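PDB 4PXE: ureidoglycolate hydrolase from Arabidopsis thaliana, which hydrolyses (S)-ureidoglycolate to glyoxylate, ammonium and carbon dioxide with the help of two manganese ions per subunit, in the last step of purine breakdown. Local coordinates for residues 253-267 and 294-306. Residues are numbered along the deposited sequence; the frame is centred on the assembly and turned at random.
Sequences RNDAGLAAAELALAV and NSIPSKSHLEIDT. With GLV (glyoxylic acid), chain H.
S300 packs tightly beneath the first turn of helix 256-267, where the CA atoms of A256 and S300 lie 5.5 Å apart. Its chi1 of 61° sets OG between the backbone N and the carbonyl carbon, and OG donates 2.7 Å to A256 O from above the carbonyl plane; A260 N reaches the same oxygen from the opposite face, so two bonds grip it. A256 N in turn gives a weak bond to P297 O, and a water bridges P297 O and N254 O. D255 caps the helix, OD1 accepting from L258 N and, weakly, G257 N, while its carboxylate rests on I296 CG2 and the P297 ring. This is the dimerization region of the M20 fold, helices lying on one face of a beta-sheet. Farther along, larger side chains fill the wider gap: L302 CD2 lies 3.5 Å from A260 O, and V267 CG2 meets I304 CD1 tip to tip at 3.9 Å. By contrast, K299, H301 and E303 on the strand's other face are partly exposed; H301 NE2 donates a hydrogen bond to E303 OE2. I296 CD1 sits 3.5 Å above the centre of the R253 guanidinium, which bonds V248 O and T282 of the second subunit; an alanine here would probably uncover I296 and leave that T282 hydroxyl without its partner across the dimer. N294 ND2 donates to glyoxylate O2; glyoxylate also bonds the second subunit's R307 and Y377.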
loop_
_atom_site.group_PDB
_atom_site.type_symbol
_atom_site.label_atom_id
_atom_site.label_comp_id
_atom_site.label_asym_id
_atom_site.label_seq_id
_atom_site.Cartn_x
_atom_site.Cartn_y
_atom_site.Cartn_z
ATOM N N ARG A 253 -12.954 -11.363 16.226
ATOM C CA ARG A 253 -12.473 -10.494 15.156
ATOM C C ARG A 253 -13.569 -9.978 14.232
ATOM O O ARG A 253 -14.655 -10.555 14.141
ATOM C CB ARG A 253 -11.425 -11.240 14.328
ATOM C CG ARG A 253 -10.214 -11.630 15.157
ATOM C CD ARG A 253 -9.157 -12.317 14.313
ATOM N NE ARG A 253 -7.958 -12.558 15.105
ATOM C CZ ARG A 253 -6.734 -12.688 14.607
ATOM N NH1 ARG A 253 -6.530 -12.583 13.300
ATOM N NH2 ARG A 253 -5.707 -12.896 15.431
ATOM N N ASN A 254 -13.258 -8.870 13.567
ATOM C CA ASN A 254 -14.039 -8.372 12.443
ATOM C C ASN A 254 -13.046 -7.780 11.440
ATOM O O ASN A 254 -12.864 -6.568 11.322
ATOM C CB ASN A 254 -15.192 -7.432 12.880
ATOM C CG ASN A 254 -14.729 -6.154 13.570
ATOM O OD1 ASN A 254 -13.638 -6.079 14.146
ATOM N ND2 ASN A 254 -15.574 -5.137 13.516
ATOM N N ASP A 255 -12.372 -8.706 10.759
ATOM C CA ASP A 255 -11.179 -8.426 9.960
ATOM C C ASP A 255 -11.554 -7.748 8.642
ATOM O O ASP A 255 -12.159 -8.373 7.770
ATOM C CB ASP A 255 -10.450 -9.757 9.713
ATOM C CG ASP A 255 -9.077 -9.595 9.065
ATOM O OD1 ASP A 255 -8.896 -8.738 8.177
ATOM O OD2 ASP A 255 -8.171 -10.371 9.443
ATOM N N ALA A 256 -11.189 -6.475 8.504
ATOM C CA ALA A 256 -11.548 -5.702 7.315
ATOM C C ALA A 256 -10.838 -6.213 6.070
ATOM O O ALA A 256 -11.317 -6.015 4.954
ATOM C CB ALA A 256 -11.252 -4.223 7.531
ATOM N N GLY A 257 -9.692 -6.855 6.256
ATOM C CA GLY A 257 -8.955 -7.402 5.129
ATOM C C GLY A 257 -9.687 -8.587 4.529
ATOM O O GLY A 257 -9.738 -8.738 3.301
ATOM N N LEU A 258 -10.269 -9.425 5.375
ATOM C CA LEU A 258 -11.018 -10.576 4.891
ATOM C C LEU A 258 -12.321 -10.142 4.225
ATOM O O LEU A 258 -12.721 -10.744 3.224
ATOM C CB LEU A 258 -11.240 -11.589 6.005
ATOM C CG LEU A 258 -9.946 -12.240 6.485
ATOM C CD1 LEU A 258 -10.237 -13.261 7.563
ATOM C CD2 LEU A 258 -9.179 -12.883 5.315
ATOM N N ALA A 259 -12.951 -9.078 4.727
ATOM C CA ALA A 259 -14.104 -8.506 4.034
ATOM C C ALA A 259 -13.713 -8.062 2.630
ATOM O O ALA A 259 -14.447 -8.300 1.668
ATOM C CB ALA A 259 -14.690 -7.337 4.815
ATOM N N ALA A 260 -12.551 -7.429 2.506
ATOM C CA ALA A 260 -12.079 -6.949 1.214
ATOM C C ALA A 260 -11.787 -8.111 0.279
ATOM O O ALA A 260 -12.129 -8.059 -0.911
ATOM C CB ALA A 260 -10.844 -6.084 1.395
ATOM N N ALA A 261 -11.168 -9.162 0.810
ATOM C CA ALA A 261 -10.865 -10.350 0.007
ATOM C C ALA A 261 -12.146 -10.973 -0.540
ATOM O O ALA A 261 -12.226 -11.341 -1.726
ATOM C CB ALA A 261 -10.089 -11.363 0.835
ATOM N N GLU A 262 -13.157 -11.066 0.315
ATOM C CA GLU A 262 -14.440 -11.619 -0.094
ATOM C C GLU A 262 -15.114 -10.752 -1.139
ATOM O O GLU A 262 -15.725 -11.279 -2.081
ATOM C CB GLU A 262 -15.352 -11.831 1.120
ATOM C CG GLU A 262 -14.840 -12.949 1.995
ATOM C CD GLU A 262 -15.565 -13.093 3.321
ATOM O OE1 GLU A 262 -15.996 -12.070 3.892
ATOM O OE2 GLU A 262 -15.677 -14.242 3.793
ATOM N N LEU A 263 -15.006 -9.432 -1.001
ATOM C CA LEU A 263 -15.626 -8.548 -1.987
ATOM C C LEU A 263 -14.929 -8.665 -3.334
ATOM O O LEU A 263 -15.597 -8.685 -4.365
ATOM C CB LEU A 263 -15.686 -7.090 -1.519
ATOM C CG LEU A 263 -16.482 -6.147 -2.436
ATOM C CD1 LEU A 263 -17.936 -6.621 -2.651
ATOM C CD2 LEU A 263 -16.451 -4.721 -1.927
ATOM N N ALA A 264 -13.604 -8.766 -3.336
ATOM C CA ALA A 264 -12.880 -8.895 -4.608
ATOM C C ALA A 264 -13.313 -10.154 -5.340
ATOM O O ALA A 264 -13.483 -10.134 -6.566
ATOM C CB ALA A 264 -11.377 -8.909 -4.366
ATOM N N LEU A 265 -13.489 -11.251 -4.607
ATOM C CA LEU A 265 -13.938 -12.500 -5.209
ATOM C C LEU A 265 -15.397 -12.396 -5.669
ATOM O O LEU A 265 -15.781 -13.000 -6.683
ATOM C CB LEU A 265 -13.723 -13.676 -4.248
ATOM C CG LEU A 265 -12.233 -14.001 -4.096
ATOM C CD1 LEU A 265 -11.935 -14.749 -2.799
ATOM C CD2 LEU A 265 -11.720 -14.788 -5.295
ATOM N N ALA A 266 -16.204 -11.607 -4.964
ATOM C CA ALA A 266 -17.591 -11.392 -5.397
ATOM C C ALA A 266 -17.665 -10.601 -6.698
ATOM O O ALA A 266 -18.521 -10.869 -7.543
ATOM C CB ALA A 266 -18.429 -10.709 -4.302
ATOM N N VAL A 267 -16.776 -9.622 -6.860
ATOM C CA VAL A 267 -16.709 -8.864 -8.110
ATOM C C VAL A 267 -16.516 -9.826 -9.278
ATOM O O VAL A 267 -17.274 -9.784 -10.251
ATOM C CB VAL A 267 -15.574 -7.818 -8.088
ATOM C CG1 VAL A 267 -15.353 -7.242 -9.480
ATOM C CG2 VAL A 267 -15.885 -6.703 -7.090
ATOM N N ASN A 294 1.682 -7.747 12.215
ATOM C CA ASN A 294 1.133 -8.172 13.502
ATOM C C ASN A 294 -0.014 -7.290 14.012
ATOM O O ASN A 294 -0.304 -7.245 15.217
ATOM C CB ASN A 294 2.247 -8.346 14.550
ATOM C CG ASN A 294 3.160 -7.122 14.685
ATOM O OD1 ASN A 294 3.179 -6.225 13.846
ATOM N ND2 ASN A 294 3.948 -7.108 15.764
ATOM N N SER A 295 -0.685 -6.627 13.073
ATOM C CA SER A 295 -1.827 -5.771 13.364
ATOM C C SER A 295 -3.004 -6.188 12.476
ATOM O O SER A 295 -2.885 -6.199 11.254
ATOM C CB SER A 295 -1.441 -4.316 13.108
ATOM O OG SER A 295 -2.417 -3.430 13.621
ATOM N N ILE A 296 -4.132 -6.548 13.079
ATOM C CA ILE A 296 -5.287 -6.992 12.294
ATOM C C ILE A 296 -5.851 -5.786 11.564
ATOM O O ILE A 296 -6.086 -4.758 12.184
ATOM C CB ILE A 296 -6.394 -7.572 13.185
ATOM C CG1 ILE A 296 -5.867 -8.723 14.044
ATOM C CG2 ILE A 296 -7.570 -8.050 12.328
ATOM C CD1 ILE A 296 -6.838 -9.134 15.165
ATOM N N PRO A 297 -6.064 -5.897 10.243
ATOM C CA PRO A 297 -6.538 -4.704 9.528
ATOM C C PRO A 297 -7.845 -4.146 10.095
ATOM O O PRO A 297 -8.822 -4.887 10.223
ATOM C CB PRO A 297 -6.755 -5.215 8.096
ATOM C CG PRO A 297 -5.797 -6.356 7.956
ATOM C CD PRO A 297 -5.757 -7.015 9.331
ATOM N N SER A 298 -7.841 -2.852 10.415
ATOM C CA SER A 298 -9.032 -2.162 10.914
ATOM C C SER A 298 -9.730 -1.375 9.812
ATOM O O SER A 298 -10.860 -0.938 9.981
ATOM C CB SER A 298 -8.697 -1.223 12.083
ATOM O OG SER A 298 -7.689 -0.293 11.735
ATOM N N LYS A 299 -9.046 -1.176 8.693
ATOM C CA LYS A 299 -9.651 -0.537 7.534
ATOM C C LYS A 299 -9.132 -1.203 6.275
ATOM O O LYS A 299 -7.955 -1.537 6.181
ATOM C CB LYS A 299 -9.330 0.953 7.492
ATOM C CG LYS A 299 -9.961 1.783 8.586
ATOM C CD LYS A 299 -10.014 3.249 8.188
ATOM C CE LYS A 299 -8.657 3.754 7.715
ATOM N NZ LYS A 299 -8.715 5.197 7.334
ATOM N N SER A 300 -10.019 -1.417 5.313
ATOM C CA SER A 300 -9.589 -1.844 3.993
ATOM C C SER A 300 -10.234 -0.941 2.958
ATOM O O SER A 300 -11.317 -0.407 3.174
ATOM C CB SER A 300 -9.940 -3.307 3.743
ATOM O OG SER A 300 -11.341 -3.523 3.801
ATOM N N HIS A 301 -9.546 -0.776 1.836
ATOM C CA HIS A 301 -9.923 0.177 0.804
ATOM C C HIS A 301 -9.760 -0.530 -0.528
ATOM O O HIS A 301 -8.655 -0.972 -0.861
ATOM C CB HIS A 301 -8.982 1.393 0.889
ATOM C CG HIS A 301 -9.134 2.376 -0.232
ATOM N ND1 HIS A 301 -9.924 3.503 -0.138
ATOM C CD2 HIS A 301 -8.570 2.414 -1.462
ATOM C CE1 HIS A 301 -9.855 4.182 -1.272
ATOM N NE2 HIS A 301 -9.039 3.543 -2.091
ATOM N N LEU A 302 -10.859 -0.658 -1.272
ATOM C CA LEU A 302 -10.835 -1.273 -2.602
ATOM C C LEU A 302 -11.247 -0.263 -3.642
ATOM O O LEU A 302 -12.131 0.561 -3.402
ATOM C CB LEU A 302 -11.835 -2.421 -2.718
ATOM C CG LEU A 302 -11.771 -3.585 -1.752
ATOM C CD1 LEU A 302 -12.607 -3.241 -0.531
ATOM C CD2 LEU A 302 -12.257 -4.869 -2.421
ATOM N N GLU A 303 -10.629 -0.342 -4.814
ATOM C CA GLU A 303 -11.110 0.414 -5.960
ATOM C C GLU A 303 -11.368 -0.579 -7.078
ATOM O O GLU A 303 -10.499 -1.386 -7.432
ATOM C CB GLU A 303 -10.123 1.514 -6.360
ATOM C CG GLU A 303 -9.809 2.412 -5.185
ATOM C CD GLU A 303 -9.036 3.660 -5.548
ATOM O OE1 GLU A 303 -9.051 4.072 -6.729
ATOM O OE2 GLU A 303 -8.413 4.239 -4.637
ATOM N N ILE A 304 -12.587 -0.518 -7.607
ATOM C CA ILE A 304 -13.130 -1.535 -8.488
ATOM C C ILE A 304 -13.486 -0.913 -9.826
ATOM O O ILE A 304 -14.128 0.133 -9.870
ATOM C CB ILE A 304 -14.405 -2.139 -7.871
ATOM C CG1 ILE A 304 -14.095 -2.729 -6.484
ATOM C CG2 ILE A 304 -15.001 -3.201 -8.784
ATOM C CD1 ILE A 304 -15.337 -3.143 -5.677
ATOM N N ASP A 305 -13.055 -1.559 -10.910
ATOM C CA ASP A 305 -13.322 -1.104 -12.272
ATOM C C ASP A 305 -14.268 -2.134 -12.874
ATOM O O ASP A 305 -14.028 -3.327 -12.768
ATOM C CB ASP A 305 -11.990 -1.060 -13.039
ATOM C CG ASP A 305 -12.152 -0.688 -14.497
ATOM O OD1 ASP A 305 -12.656 -1.518 -15.281
ATOM O OD2 ASP A 305 -11.740 0.423 -14.859
ATOM N N THR A 306 -15.360 -1.693 -13.494
ATOM C CA THR A 306 -16.223 -2.652 -14.189
ATOM C C THR A 306 -16.848 -2.019 -15.424
ATOM O O THR A 306 -17.190 -0.835 -15.421
ATOM C CB THR A 306 -17.282 -3.305 -13.251
ATOM O OG1 THR A 306 -17.924 -4.403 -13.918
ATOM C CG2 THR A 306 -18.313 -2.300 -12.766
HETATM C C1 GLV H . 4.846 -8.266 19.142
HETATM O O1 GLV H . 5.386 -8.427 20.420
HETATM C C2 GLV H . 3.780 -9.258 18.813
HETATM O O2 GLV H . 3.190 -9.163 17.703
HETATM O O3 GLV H . 3.489 -10.177 19.633
HETATM O O HOH W 1 -10.555 -5.500 12.297
#